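Long-range contact in enoyl-CoA hydratase/isomerase family protein (Pseudomonas syringae pv. tomato, PDB 3OT6), which probably catalyses hydration or isomerisation of a coenzyme A thioester, as many members of the crotonase-like enoyl-CoA hydratase/isomerase family do: residues Lys46-Val51 against His93-Ile98. Numbering follows the deposited sequence.
Sequences KDRAIV and HPFPII
The backbone at Arg48 CA and Ala49 N lies over one face of the Phe95 ring, and this is where the two segments first meet ahead of their strands. Arg48 CA stands 3.7 Å from the ring centroid, 19° off the normal, a CH-pi contact; Arg48 CB overhangs the rim beside Phe95 CZ, 3.5 Å away. The arginine chain then bends at chi3 (107°) and passes round the ring's edge, where the guanidinium stands nearly perpendicular to the ring plane, with Phe95 CZ beneath its centre.

Beyond the ring the segments run side by side as parallel strands. Val51 N donates to Pro96 O at 2.9 Å, almost straight, and Ile98 N returns a 2.7 Å bond to Val51 O, so Val51 is bonded to the residues flanking its bridge partner Ile97. Val51 and Ile97 point the same way, Val51 CG1 lying 4.0 Å from Ile97 CG2, while on the other face Ile50 CG2 meets Ile98 CD1. With CG1 anti to the backbone N (chi1 168°), Val51 CG2 is left beside that N and reaches the His93 ring, obliquely, near NE2.

A water completes the junction: it donates to Ala49 O at 2.6 Å and lies in the plane of the His93 ring, 2.9 Å from NE2.

What positions Arg48 is the end of helix 31-46: with positive phi it is the C-prime residue of the Schellman motif there. Lys209 of helix 202-230 bonds to His93 O, and Asp117 holds Ile97 N. Strands 50-54 and 97-100 are central neighbours in the six-stranded sheet of this crotonase-like fold. From Val51 on, main-chain bonds fix their register; before it, the links into them from helices 31-46 and 73-91 are joined by ring packing and a water bridge.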
loop_
_atom_site.group_PDB
_atom_site.type_symbol
_atom_site.label_atom_id
_atom_site.label_comp_id
_atom_site.label_asym_id
_atom_site.label_seq_id
_atom_site.Cartn_x
_atom_site.Cartn_y
_atom_site.Cartn_z
ATOM N N LYS A 46 13.543 -3.123 -13.415
ATOM C CA LYS A 46 14.631 -3.090 -14.351
ATOM C C LYS A 46 15.965 -2.730 -13.609
ATOM O O LYS A 46 17.022 -3.316 -13.935
ATOM C CB LYS A 46 14.252 -2.282 -15.606
ATOM C CG LYS A 46 15.436 -1.761 -16.457
ATOM C CD LYS A 46 14.911 -0.941 -17.720
ATOM C CE LYS A 46 16.107 -0.284 -18.578
ATOM N NZ LYS A 46 17.077 0.614 -17.757
ATOM N N ASP A 47 15.896 -1.917 -12.554
ATOM C CA ASP A 47 17.084 -1.605 -11.728
ATOM C C ASP A 47 17.298 -2.583 -10.591
ATOM O O ASP A 47 18.164 -2.372 -9.755
ATOM C CB ASP A 47 17.027 -0.199 -11.116
ATOM C CG ASP A 47 16.962 0.886 -12.167
ATOM O OD1 ASP A 47 17.527 0.704 -13.273
ATOM O OD2 ASP A 47 16.326 1.929 -11.908
ATOM N N ARG A 48 16.517 -3.659 -10.558
ATOM C CA ARG A 48 16.630 -4.686 -9.500
ATOM C C ARG A 48 16.704 -4.115 -8.108
ATOM O O ARG A 48 17.421 -4.658 -7.265
ATOM C CB ARG A 48 17.817 -5.616 -9.703
ATOM C CG ARG A 48 18.084 -5.971 -11.156
ATOM C CD ARG A 48 19.161 -7.057 -11.181
ATOM N NE ARG A 48 18.504 -8.296 -11.539
ATOM C CZ ARG A 48 18.380 -9.352 -10.747
ATOM N NH1 ARG A 48 18.920 -9.406 -9.528
ATOM N NH2 ARG A 48 17.686 -10.368 -11.217
ATOM N N ALA A 49 15.923 -3.071 -7.839
ATOM C CA ALA A 49 16.157 -2.310 -6.626
ATOM C C ALA A 49 15.257 -2.741 -5.447
ATOM O O ALA A 49 14.110 -3.148 -5.656
ATOM C CB ALA A 49 15.978 -0.795 -6.935
ATOM N N ILE A 50 15.763 -2.631 -4.229
ATOM C CA ILE A 50 14.892 -2.560 -3.106
ATOM C C ILE A 50 13.982 -1.297 -3.218
ATOM O O ILE A 50 14.478 -0.187 -3.496
ATOM C CB ILE A 50 15.687 -2.589 -1.811
ATOM C CG1 ILE A 50 16.309 -3.981 -1.682
ATOM C CG2 ILE A 50 14.721 -2.379 -0.614
ATOM C CD1 ILE A 50 17.433 -4.079 -0.670
ATOM N N VAL A 51 12.659 -1.468 -3.084
ATOM C CA VAL A 51 11.729 -0.342 -3.329
ATOM C C VAL A 51 11.299 0.203 -1.994
ATOM O O VAL A 51 11.073 -0.566 -1.051
ATOM C CB VAL A 51 10.454 -0.770 -4.102
ATOM C CG1 VAL A 51 9.412 0.358 -4.068
ATOM C CG2 VAL A 51 10.781 -1.172 -5.611
ATOM N N HIS A 93 5.930 -8.525 -6.266
ATOM C CA HIS A 93 7.064 -7.860 -6.801
ATOM C C HIS A 93 8.364 -8.662 -6.586
ATOM O O HIS A 93 8.633 -9.134 -5.488
ATOM C CB HIS A 93 7.164 -6.469 -6.167
ATOM C CG HIS A 93 8.113 -5.551 -6.872
ATOM N ND1 HIS A 93 7.883 -5.102 -8.163
ATOM C CD2 HIS A 93 9.311 -5.030 -6.487
ATOM C CE1 HIS A 93 8.873 -4.305 -8.526
ATOM N NE2 HIS A 93 9.760 -4.254 -7.535
ATOM N N PRO A 94 9.231 -8.713 -7.591
ATOM C CA PRO A 94 10.408 -9.585 -7.458
ATOM C C PRO A 94 11.487 -9.144 -6.459
ATOM O O PRO A 94 12.341 -9.954 -6.085
ATOM C CB PRO A 94 10.927 -9.724 -8.886
ATOM C CG PRO A 94 10.386 -8.564 -9.650
ATOM C CD PRO A 94 9.080 -8.142 -8.932
ATOM N N PHE A 95 11.403 -7.913 -5.965
ATOM C CA PHE A 95 12.339 -7.402 -4.956
ATOM C C PHE A 95 11.505 -6.835 -3.778
ATOM O O PHE A 95 10.297 -6.571 -3.941
ATOM C CB PHE A 95 13.293 -6.319 -5.560
ATOM C CG PHE A 95 13.987 -6.786 -6.763
ATOM C CD1 PHE A 95 15.214 -7.429 -6.653
ATOM C CD2 PHE A 95 13.385 -6.677 -8.016
ATOM C CE1 PHE A 95 15.840 -7.937 -7.770
ATOM C CE2 PHE A 95 13.994 -7.195 -9.139
ATOM C CZ PHE A 95 15.219 -7.849 -9.010
ATOM N N PRO A 96 12.142 -6.654 -2.608
ATOM C CA PRO A 96 11.432 -6.249 -1.429
ATOM C C PRO A 96 10.791 -4.866 -1.598
ATOM O O PRO A 96 11.420 -3.966 -2.153
ATOM C CB PRO A 96 12.547 -6.229 -0.357
ATOM C CG PRO A 96 13.534 -7.335 -0.835
ATOM C CD PRO A 96 13.555 -6.992 -2.305
ATOM N N ILE A 97 9.542 -4.707 -1.156
ATOM C CA ILE A 97 8.912 -3.403 -1.066
ATOM C C ILE A 97 8.736 -2.942 0.397
ATOM O O ILE A 97 8.113 -3.643 1.243
ATOM C CB ILE A 97 7.598 -3.359 -1.830
ATOM C CG1 ILE A 97 7.836 -3.739 -3.295
ATOM C CG2 ILE A 97 7.002 -1.919 -1.796
ATOM C CD1 ILE A 97 6.568 -3.736 -4.144
ATOM N N ILE A 98 9.338 -1.781 0.693
ATOM C CA ILE A 98 9.200 -1.095 1.966
ATOM C C ILE A 98 8.196 0.011 1.762
ATOM O O ILE A 98 8.220 0.738 0.746
ATOM C CB ILE A 98 10.533 -0.498 2.434
ATOM C CG1 ILE A 98 11.609 -1.578 2.492
ATOM C CG2 ILE A 98 10.422 0.123 3.816
ATOM C CD1 ILE A 98 13.089 -1.014 2.808
HETATM O O HOH W 1 12.483 -3.371 -7.621
#